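Local atomic coordinates of YCAC GENE product (Escherichia coli, PDB entry 1YAC), a protein that is probably a hydrolase of unknown specificity, belonging to the isochorismatase family and assembling as an octamer. Residues A[105-111]-A[130-136]; A[47-51]-A[179-183]; A[5-10]-A[168-174]. One frame throughout, in Å; residues are numbered along the deposited sequence.

Interaction 1: A[105-111]-A[130-136]; sequences KKQLIIA and GFDVFVV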
loop_
_atom_site.group_PDB
_atom_site.type_symbol
_atom_site.label_atom_id
_atom_site.label_comp_id
_atom_site.label_asym_id
_atom_site.label_seq_id
_atom_site.Cartn_x
_atom_site.Cartn_y
_atom_site.Cartn_z
ATOM N N LYS A 105 -21.893 9.936 -34.273
ATOM C CA LYS A 105 -21.879 8.797 -33.353
ATOM C C LYS A 105 -22.601 9.075 -32.041
ATOM O O LYS A 105 -22.422 10.129 -31.439
ATOM C CB LYS A 105 -20.439 8.351 -33.063
ATOM C CG LYS A 105 -19.619 8.066 -34.316
ATOM C CD LYS A 105 -20.334 7.128 -35.260
ATOM C CE LYS A 105 -19.529 6.914 -36.520
ATOM N NZ LYS A 105 -20.247 6.028 -37.480
ATOM N N LYS A 106 -23.406 8.106 -31.608
ATOM C CA LYS A 106 -24.168 8.196 -30.367
ATOM C C LYS A 106 -23.299 7.913 -29.123
ATOM O O LYS A 106 -23.557 8.451 -28.036
ATOM C CB LYS A 106 -25.319 7.191 -30.435
ATOM C CG LYS A 106 -26.144 7.011 -29.167
ATOM C CD LYS A 106 -26.904 8.242 -28.831
ATOM C CE LYS A 106 -28.024 7.952 -27.863
ATOM N NZ LYS A 106 -28.914 9.151 -27.801
ATOM N N GLN A 107 -22.304 7.041 -29.279
ATOM C CA GLN A 107 -21.442 6.661 -28.164
ATOM C C GLN A 107 -20.132 7.421 -28.210
ATOM O O GLN A 107 -19.519 7.543 -29.269
ATOM C CB GLN A 107 -21.167 5.163 -28.221
ATOM C CG GLN A 107 -22.433 4.312 -28.251
ATOM C CD GLN A 107 -22.132 2.845 -28.433
ATOM O OE1 GLN A 107 -21.084 2.465 -28.969
ATOM N NE2 GLN A 107 -23.053 2.005 -28.002
ATOM N N LEU A 108 -19.692 7.903 -27.055
ATOM C CA LEU A 108 -18.440 8.643 -26.970
ATOM C C LEU A 108 -17.529 7.951 -25.979
ATOM O O LEU A 108 -17.917 7.723 -24.829
ATOM C CB LEU A 108 -18.677 10.075 -26.489
ATOM C CG LEU A 108 -19.683 10.910 -27.276
ATOM C CD1 LEU A 108 -19.754 12.337 -26.689
ATOM C CD2 LEU A 108 -19.265 10.938 -28.743
ATOM N N ILE A 109 -16.332 7.610 -26.440
ATOM C CA ILE A 109 -15.310 6.964 -25.612
ATOM C C ILE A 109 -14.386 8.122 -25.254
ATOM O O ILE A 109 -13.735 8.701 -26.137
ATOM C CB ILE A 109 -14.558 5.897 -26.428
ATOM C CG1 ILE A 109 -15.528 4.794 -26.850
ATOM C CG2 ILE A 109 -13.389 5.332 -25.621
ATOM C CD1 ILE A 109 -14.983 3.877 -27.919
ATOM N N ILE A 110 -14.323 8.467 -23.972
ATOM C CA ILE A 110 -13.530 9.616 -23.554
ATOM C C ILE A 110 -12.386 9.293 -22.598
ATOM O O ILE A 110 -12.547 8.495 -21.674
ATOM C CB ILE A 110 -14.440 10.656 -22.862
ATOM C CG1 ILE A 110 -15.700 10.898 -23.694
ATOM C CG2 ILE A 110 -13.690 11.977 -22.679
ATOM C CD1 ILE A 110 -16.697 11.890 -23.056
ATOM N N ALA A 111 -11.245 9.951 -22.812
ATOM C CA ALA A 111 -10.069 9.784 -21.955
ATOM C C ALA A 111 -9.295 11.092 -22.017
ATOM O O ALA A 111 -9.416 11.833 -22.994
ATOM C CB ALA A 111 -9.209 8.630 -22.437
ATOM N N GLY A 130 -27.523 13.833 -24.151
ATOM C CA GLY A 130 -28.097 12.599 -24.646
ATOM C C GLY A 130 -27.153 11.556 -25.195
ATOM O O GLY A 130 -27.602 10.527 -25.702
ATOM N N PHE A 131 -25.850 11.789 -25.105
ATOM C CA PHE A 131 -24.891 10.800 -25.604
ATOM C C PHE A 131 -24.670 9.660 -24.604
ATOM O O PHE A 131 -24.880 9.822 -23.399
ATOM C CB PHE A 131 -23.528 11.455 -25.865
ATOM C CG PHE A 131 -23.503 12.377 -27.053
ATOM C CD1 PHE A 131 -23.197 11.889 -28.320
ATOM C CD2 PHE A 131 -23.745 13.741 -26.897
ATOM C CE1 PHE A 131 -23.127 12.756 -29.419
ATOM C CE2 PHE A 131 -23.680 14.611 -27.980
ATOM C CZ PHE A 131 -23.368 14.114 -29.243
ATOM N N ASP A 132 -24.265 8.504 -25.110
ATOM C CA ASP A 132 -23.928 7.377 -24.251
ATOM C C ASP A 132 -22.427 7.539 -24.064
ATOM O O ASP A 132 -21.671 7.469 -25.025
ATOM C CB ASP A 132 -24.267 6.059 -24.934
ATOM C CG ASP A 132 -25.753 5.828 -24.982
ATOM O OD1 ASP A 132 -26.426 6.219 -24.002
ATOM O OD2 ASP A 132 -26.251 5.306 -25.998
ATOM N N VAL A 133 -22.011 7.775 -22.829
ATOM C CA VAL A 133 -20.607 8.025 -22.529
ATOM C C VAL A 133 -19.903 6.862 -21.854
ATOM O O VAL A 133 -20.408 6.284 -20.895
ATOM C CB VAL A 133 -20.474 9.303 -21.654
ATOM C CG1 VAL A 133 -19.024 9.573 -21.273
ATOM C CG2 VAL A 133 -21.061 10.511 -22.394
ATOM N N PHE A 134 -18.709 6.562 -22.355
ATOM C CA PHE A 134 -17.866 5.488 -21.850
ATOM C C PHE A 134 -16.514 6.139 -21.509
ATOM O O PHE A 134 -15.827 6.662 -22.391
ATOM C CB PHE A 134 -17.677 4.426 -22.944
ATOM C CG PHE A 134 -18.961 3.777 -23.399
ATOM C CD1 PHE A 134 -19.834 4.446 -24.252
ATOM C CD2 PHE A 134 -19.279 2.487 -22.995
ATOM C CE1 PHE A 134 -21.012 3.833 -24.706
ATOM C CE2 PHE A 134 -20.442 1.859 -23.436
ATOM C CZ PHE A 134 -21.314 2.537 -24.296
ATOM N N VAL A 135 -16.158 6.139 -20.231
ATOM C CA VAL A 135 -14.906 6.740 -19.773
ATOM C C VAL A 135 -13.809 5.685 -19.680
ATOM O O VAL A 135 -14.031 4.616 -19.104
ATOM C CB VAL A 135 -15.109 7.389 -18.379
ATOM C CG1 VAL A 135 -13.790 7.901 -17.815
ATOM C CG2 VAL A 135 -16.132 8.517 -18.488
ATOM N N VAL A 136 -12.653 5.942 -20.292
ATOM C CA VAL A 136 -11.541 4.993 -20.222
ATOM C C VAL A 136 -10.722 5.432 -19.004
ATOM O O VAL A 136 -9.829 6.276 -19.099
ATOM C CB VAL A 136 -10.688 5.006 -21.503
ATOM C CG1 VAL A 136 -9.807 3.785 -21.538
ATOM C CG2 VAL A 136 -11.576 5.021 -22.735
HETATM O O HOH W 1 -25.654 3.135 -27.547
#
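Gln-107 to Ile-110 pair with Asp-132 to Val-135 as neighbouring parallel strands, joined through helix 115-128 as a beta-alpha-beta crossover of the three-layer sandwich. Five backbone hydrogen bonds hold them. At one end of the ladder Asp-132 N donates to Lys-106 O, followed by Leu-108 N to Asp-132 O. The ladder continues with Phe-134 N to Leu-108 O at 2.8 Å and Ile-110 N to Phe-134 O, and ends with Val-136 N to Ile-110 O.

Apolar packing lies on both faces. Leu-108 CD1 sits 4.1 Å from the Phe-131 ring centroid, over one face and offset toward the rim. The carbonyl Lys-105 O meets the same ring in plane, 3.4 Å from Phe-131 CE1. Cutting Leu-108 back to an alanine is likely to cost that ring face its CH-pi partner and to open a gap beside Ala-126. Ile-110 CD1 reaches Val-133 CG1 at 3.7 Å. From the face that carries Gln-107 and Phe-134, Ile-109 CG2 presses tightly on Val-136 CG2 at 3.4 Å.

Polar side chains gather at the start of the strands. The bent Lys-106 chain (chi2 66°) carries NZ to Gly-130 O at 2.8 Å, at the Schellman end of the helix. A water bridges Gln-107 NE2 and Asp-132 OD2. Gln-107 also bonds Arg-7 O and Asp-9 N.

The backbone bonds thus fix the register, while the lysine would probably offset the partial negative charge of the helix's C-terminal end.

Interaction 2: A[47-51]-A[179-183]; sequences AKYFN and DIAGL. Unlike the reference sequence in segment 179-183: Ala-181 (reference Glu).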
loop_
_atom_site.group_PDB
_atom_site.type_symbol
_atom_site.label_atom_id
_atom_site.label_comp_id
_atom_site.label_asym_id
_atom_site.label_seq_id
_atom_site.Cartn_x
_atom_site.Cartn_y
_atom_site.Cartn_z
ATOM N N ALA A 47 -8.271 2.989 -31.347
ATOM C CA ALA A 47 -9.110 3.934 -32.078
ATOM C C ALA A 47 -8.768 3.826 -33.564
ATOM O O ALA A 47 -9.655 3.791 -34.430
ATOM C CB ALA A 47 -8.869 5.349 -31.590
ATOM N N LYS A 48 -7.475 3.752 -33.851
ATOM C CA LYS A 48 -7.009 3.625 -35.222
ATOM C C LYS A 48 -7.403 2.265 -35.806
ATOM O O LYS A 48 -7.950 2.188 -36.919
ATOM C CB LYS A 48 -5.489 3.809 -35.278
ATOM C CG LYS A 48 -4.896 3.626 -36.663
ATOM C CD LYS A 48 -4.457 4.936 -37.285
ATOM C CE LYS A 48 -5.590 5.918 -37.435
ATOM N NZ LYS A 48 -5.156 7.098 -38.234
ATOM N N TYR A 49 -7.157 1.204 -35.041
ATOM C CA TYR A 49 -7.479 -0.155 -35.481
ATOM C C TYR A 49 -8.958 -0.334 -35.850
ATOM O O TYR A 49 -9.287 -0.937 -36.876
ATOM C CB TYR A 49 -7.093 -1.175 -34.407
ATOM C CG TYR A 49 -7.500 -2.592 -34.761
ATOM C CD1 TYR A 49 -6.919 -3.255 -35.841
ATOM C CD2 TYR A 49 -8.482 -3.257 -34.033
ATOM C CE1 TYR A 49 -7.308 -4.543 -36.186
ATOM C CE2 TYR A 49 -8.878 -4.541 -34.370
ATOM C CZ TYR A 49 -8.282 -5.179 -35.447
ATOM O OH TYR A 49 -8.652 -6.473 -35.767
ATOM N N PHE A 50 -9.842 0.141 -34.976
ATOM C CA PHE A 50 -11.270 0.045 -35.207
ATOM C C PHE A 50 -11.780 1.142 -36.126
ATOM O O PHE A 50 -12.978 1.204 -36.395
ATOM C CB PHE A 50 -12.034 0.076 -33.881
ATOM C CG PHE A 50 -11.844 -1.158 -33.053
ATOM C CD1 PHE A 50 -12.376 -2.378 -33.477
ATOM C CD2 PHE A 50 -11.078 -1.124 -31.890
ATOM C CE1 PHE A 50 -12.145 -3.543 -32.759
ATOM C CE2 PHE A 50 -10.839 -2.295 -31.161
ATOM C CZ PHE A 50 -11.374 -3.506 -31.600
ATOM N N ASN A 51 -10.897 2.034 -36.580
ATOM C CA ASN A 51 -11.328 3.105 -37.477
ATOM C C ASN A 51 -12.425 3.978 -36.893
ATOM O O ASN A 51 -13.378 4.317 -37.587
ATOM C CB ASN A 51 -11.852 2.522 -38.789
ATOM C CG ASN A 51 -10.779 2.319 -39.793
ATOM O OD1 ASN A 51 -10.378 1.202 -40.079
ATOM N ND2 ASN A 51 -10.329 3.388 -40.370
ATOM N N ASP A 179 -10.964 -10.670 -37.160
ATOM C CA ASP A 179 -9.577 -10.356 -37.511
ATOM C C ASP A 179 -8.692 -10.742 -36.323
ATOM O O ASP A 179 -8.400 -9.911 -35.455
ATOM C CB ASP A 179 -9.400 -8.865 -37.834
ATOM C CG ASP A 179 -7.954 -8.496 -38.145
ATOM O OD1 ASP A 179 -7.146 -9.402 -38.448
ATOM O OD2 ASP A 179 -7.616 -7.294 -38.071
ATOM N N ILE A 180 -8.273 -12.001 -36.287
ATOM C CA ILE A 180 -7.436 -12.506 -35.201
ATOM C C ILE A 180 -6.092 -11.798 -35.086
ATOM O O ILE A 180 -5.770 -11.240 -34.046
ATOM C CB ILE A 180 -7.210 -14.038 -35.326
ATOM C CG1 ILE A 180 -8.537 -14.777 -35.127
ATOM C CG2 ILE A 180 -6.161 -14.517 -34.319
ATOM C CD1 ILE A 180 -8.436 -16.288 -35.248
ATOM N N ALA A 181 -5.323 -11.796 -36.169
ATOM C CA ALA A 181 -4.004 -11.172 -36.175
ATOM C C ALA A 181 -4.010 -9.711 -35.733
ATOM O O ALA A 181 -3.141 -9.288 -34.969
ATOM C CB ALA A 181 -3.366 -11.305 -37.555
ATOM N N GLY A 182 -4.997 -8.956 -36.199
ATOM C CA GLY A 182 -5.095 -7.554 -35.844
ATOM C C GLY A 182 -5.280 -7.313 -34.359
ATOM O O GLY A 182 -4.560 -6.502 -33.759
ATOM N N LEU A 183 -6.247 -8.000 -33.759
ATOM C CA LEU A 183 -6.499 -7.829 -32.331
ATOM C C LEU A 183 -5.311 -8.358 -31.531
ATOM O O LEU A 183 -4.878 -7.733 -30.563
ATOM C CB LEU A 183 -7.768 -8.567 -31.911
ATOM C CG LEU A 183 -8.311 -8.193 -30.531
ATOM C CD1 LEU A 183 -8.919 -6.784 -30.591
ATOM C CD2 LEU A 183 -9.358 -9.224 -30.092
#
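An N-cap at the start of helix 180-190 receives the tyrosine from the last turn of helix 33-49. Asp-179 is the cap residue, and Tyr-49 OH donates to its OD2 at 2.7 Å. Tyr-49 OH also has a weak hydrogen bond with His-173 NE2. The other carboxylate oxygen of Asp-179, OD1, accepts from Gly-182 N at 3.1 Å. This is the capping bond. Both donors come from well out of the carboxylate plane, 45° for the hydroxyl. Asp-179 OD2 lies in the plane of the Tyr-49 ring, at its edge. The ring and carboxylate planes are 37° apart.

Tyr-49 CG is anti to the backbone N (chi1 176°), which sends the ring out from its helix toward Asp-179. Gly-182 O lies over one ring face, offset toward the rim. Gly-182 CA is 3.7 Å from Tyr-49 OH. A CB on this glycine would probably clash with Tyr-49 OH and Asp-179 OD2.

The apolar part is small. Leu-183 CD1 meets Phe-50 CZ at 4.2 Å and lies 4.4 Å from Tyr-49 CE2. The Phe-50 ring has Tyr-49 CD2 over the centre of one face. Phe-50 also packs on Ala-169 and Leu-172 of helix 165-173.

The two oxygens of one carboxylate therefore serve two tasks, one inside the helix and one between helices. The hydroxyl bond and the helix N-terminus would probably both favour a charged Asp-179. The hydroxyl bond ties the helix start to the end of helix 33-49.

Interaction 3: A[5-10]-A[168-174]; sequences YVRLDK and VACELHR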
loop_
_atom_site.group_PDB
_atom_site.type_symbol
_atom_site.label_atom_id
_atom_site.label_comp_id
_atom_site.label_asym_id
_atom_site.label_seq_id
_atom_site.Cartn_x
_atom_site.Cartn_y
_atom_site.Cartn_z
ATOM N N TYR A 5 -28.142 -3.687 -21.744
ATOM C CA TYR A 5 -26.683 -3.682 -21.775
ATOM C C TYR A 5 -26.352 -2.742 -22.947
ATOM O O TYR A 5 -26.534 -3.112 -24.112
ATOM C CB TYR A 5 -26.192 -5.109 -22.039
ATOM C CG TYR A 5 -24.708 -5.319 -22.294
ATOM C CD1 TYR A 5 -23.748 -4.342 -21.986
ATOM C CD2 TYR A 5 -24.272 -6.523 -22.829
ATOM C CE1 TYR A 5 -22.380 -4.586 -22.207
ATOM C CE2 TYR A 5 -22.929 -6.775 -23.059
ATOM C CZ TYR A 5 -21.987 -5.814 -22.750
ATOM O OH TYR A 5 -20.658 -6.104 -22.996
ATOM N N VAL A 6 -25.963 -1.507 -22.630
ATOM C CA VAL A 6 -25.618 -0.504 -23.642
ATOM C C VAL A 6 -24.125 -0.699 -23.934
ATOM O O VAL A 6 -23.254 -0.114 -23.276
ATOM C CB VAL A 6 -25.916 0.942 -23.124
ATOM C CG1 VAL A 6 -25.569 2.001 -24.185
ATOM C CG2 VAL A 6 -27.375 1.052 -22.721
ATOM N N ARG A 7 -23.843 -1.585 -24.885
ATOM C CA ARG A 7 -22.473 -1.913 -25.250
ATOM C C ARG A 7 -21.925 -1.185 -26.466
ATOM O O ARG A 7 -22.670 -0.831 -27.385
ATOM C CB ARG A 7 -22.318 -3.420 -25.420
ATOM C CG ARG A 7 -23.217 -4.078 -26.451
ATOM C CD ARG A 7 -22.726 -5.514 -26.657
ATOM N NE ARG A 7 -23.622 -6.347 -27.455
ATOM C CZ ARG A 7 -23.380 -7.621 -27.751
ATOM N NH1 ARG A 7 -22.275 -8.215 -27.317
ATOM N NH2 ARG A 7 -24.236 -8.305 -28.493
ATOM N N LEU A 8 -20.615 -0.954 -26.447
ATOM C CA LEU A 8 -19.922 -0.271 -27.530
ATOM C C LEU A 8 -20.153 -0.966 -28.854
ATOM O O LEU A 8 -20.121 -2.192 -28.949
ATOM C CB LEU A 8 -18.428 -0.184 -27.241
ATOM C CG LEU A 8 -18.038 0.801 -26.138
ATOM C CD1 LEU A 8 -16.545 0.615 -25.780
ATOM C CD2 LEU A 8 -18.322 2.234 -26.597
ATOM N N ASP A 9 -20.405 -0.141 -29.861
ATOM C CA ASP A 9 -20.690 -0.571 -31.216
ATOM C C ASP A 9 -19.657 0.149 -32.073
ATOM O O ASP A 9 -19.685 1.371 -32.191
ATOM C CB ASP A 9 -22.112 -0.125 -31.555
ATOM C CG ASP A 9 -22.551 -0.514 -32.956
ATOM O OD1 ASP A 9 -21.706 -0.854 -33.821
ATOM O OD2 ASP A 9 -23.776 -0.447 -33.193
ATOM N N LYS A 10 -18.772 -0.618 -32.708
ATOM C CA LYS A 10 -17.698 -0.020 -33.512
ATOM C C LYS A 10 -18.192 0.874 -34.655
ATOM O O LYS A 10 -17.404 1.592 -35.239
ATOM C CB LYS A 10 -16.739 -1.066 -34.049
ATOM C CG LYS A 10 -17.342 -2.058 -35.021
ATOM C CD LYS A 10 -16.256 -2.903 -35.661
ATOM C CE LYS A 10 -16.858 -3.843 -36.707
ATOM N NZ LYS A 10 -15.807 -4.477 -37.572
ATOM N N VAL A 168 -12.645 -2.010 -23.527
ATOM C CA VAL A 168 -13.155 -1.220 -24.660
ATOM C C VAL A 168 -12.869 -1.971 -25.984
ATOM O O VAL A 168 -13.768 -2.178 -26.806
ATOM C CB VAL A 168 -12.481 0.212 -24.701
ATOM C CG1 VAL A 168 -12.823 0.953 -26.005
ATOM C CG2 VAL A 168 -12.927 1.056 -23.495
ATOM N N ALA A 169 -11.628 -2.418 -26.159
ATOM C CA ALA A 169 -11.249 -3.127 -27.371
ATOM C C ALA A 169 -12.077 -4.401 -27.565
ATOM O O ALA A 169 -12.516 -4.706 -28.679
ATOM C CB ALA A 169 -9.761 -3.460 -27.346
ATOM N N CYS A 170 -12.285 -5.142 -26.482
ATOM C CA CYS A 170 -13.036 -6.393 -26.542
ATOM C C CYS A 170 -14.512 -6.198 -26.835
ATOM O O CYS A 170 -15.135 -7.018 -27.529
ATOM C CB CYS A 170 -12.866 -7.185 -25.245
ATOM S SG CYS A 170 -11.240 -7.945 -25.039
ATOM N N GLU A 171 -15.093 -5.140 -26.276
ATOM C CA GLU A 171 -16.504 -4.875 -26.516
ATOM C C GLU A 171 -16.706 -4.400 -27.959
ATOM O O GLU A 171 -17.724 -4.695 -28.585
ATOM C CB GLU A 171 -17.041 -3.851 -25.517
ATOM C CG GLU A 171 -18.561 -3.903 -25.366
ATOM C CD GLU A 171 -19.042 -3.204 -24.119
ATOM O OE1 GLU A 171 -19.105 -3.877 -23.079
ATOM O OE2 GLU A 171 -19.371 -1.997 -24.171
ATOM N N LEU A 172 -15.730 -3.670 -28.486
ATOM C CA LEU A 172 -15.798 -3.181 -29.859
ATOM C C LEU A 172 -15.604 -4.309 -30.879
ATOM O O LEU A 172 -16.332 -4.385 -31.876
ATOM C CB LEU A 172 -14.722 -2.119 -30.102
ATOM C CG LEU A 172 -14.953 -0.731 -29.513
ATOM C CD1 LEU A 172 -13.665 0.071 -29.570
ATOM C CD2 LEU A 172 -16.055 -0.026 -30.270
ATOM N N HIS A 173 -14.624 -5.170 -30.629
ATOM C CA HIS A 173 -14.298 -6.245 -31.546
ATOM C C HIS A 173 -15.356 -7.328 -31.594
ATOM O O HIS A 173 -15.641 -7.874 -32.666
ATOM C CB HIS A 173 -12.945 -6.875 -31.184
ATOM C CG HIS A 173 -12.278 -7.572 -32.332
ATOM N ND1 HIS A 173 -12.089 -8.936 -32.370
ATOM C CD2 HIS A 173 -11.707 -7.079 -33.458
ATOM C CE1 HIS A 173 -11.421 -9.255 -33.467
ATOM N NE2 HIS A 173 -11.178 -8.150 -34.143
ATOM N N ARG A 174 -15.879 -7.699 -30.428
ATOM C CA ARG A 174 -16.928 -8.730 -30.318
ATOM C C ARG A 174 -16.525 -10.164 -30.623
ATOM O O ARG A 174 -16.856 -11.076 -29.856
ATOM C CB ARG A 174 -18.120 -8.401 -31.228
ATOM C CG ARG A 174 -18.797 -7.083 -30.975
ATOM C CD ARG A 174 -19.463 -7.039 -29.618
ATOM N NE ARG A 174 -20.151 -5.764 -29.452
ATOM C CZ ARG A 174 -21.344 -5.493 -29.968
ATOM N NH1 ARG A 174 -21.988 -6.421 -30.668
ATOM N NH2 ARG A 174 -21.870 -4.279 -29.833
HETATM O O HOH W 2 -18.853 -3.320 -31.999
#
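Residues 5-10 run as an irregular chain past the C-terminal turns of helix 165-173, with an inverse gamma turn centred on Val-6, and come nearest at Lys-10 and Leu-172, whose CA atoms are 5.2 Å apart.

Glu-171 grips this chain with both carboxylate oxygens. Its OE1 accepts from Tyr-5 OH at 2.7 Å. Its OE2 accepts from Leu-8 N at 2.8 Å, on the anti side, somewhat out of the carboxylate plane, and nearly straight at 170°. The Tyr-5 ring and the carboxylate are turned steeply against each other, and Arg-7 CB covers one face of that ring.

Arg-174 bends at chi2 (-65°), which brings its guanidinium back alongside its own helix. There NE bonds Glu-171 O, and NH2 bonds Leu-8 O at 2.9 Å. Both acceptors lie near the guanidinium plane and would hold the group flat. The guanidinium of Arg-7 stacks on one face, with centres 3.7 Å apart and planes 2° apart. Two like charges meet here, but Arg-7 NH1 forms a salt bridge with Asp-92 of the second subunit. Glu-171 OE1 likewise pairs with Arg-154 of that subunit.

Leu-8 CD1 packs on Val-168 CG1 at 3.7 Å, and Leu-172 CD2 touches Lys-10 CA at 3.6 Å. A water links Lys-10 N to Leu-172 O.

Leu-8 is wedged between helix 165-173 and the sheet, where it touches Gln-107 and Ile-109 of strand 107-112 and Phe-134 of strand 132-136. Behind the helix, Ala-169 packs on helix 180-190.

Interaction 1 is the core contact, in the central sheet, its centre about 9 Å from the chain centre. Interactions 2 and 3 are partly buried and lie farther out, their centres about 16 and 14 Å from it. Interaction 1 rests mainly on regular backbone bonds and apolar packing. The outer two rely on carboxylates that each bind a tyrosine hydroxyl and a backbone N-H. Interaction 3 touches both others. Gln-107 bonds the 5-10 chain to the sheet, while Phe-50 meets Ala-169 and Leu-183 meets His-173. Interactions 1 and 2 do not touch. Helix 165-173 thus links them, and Arg-7 and Glu-171 of interaction 3 also reach charged partners on the second subunit.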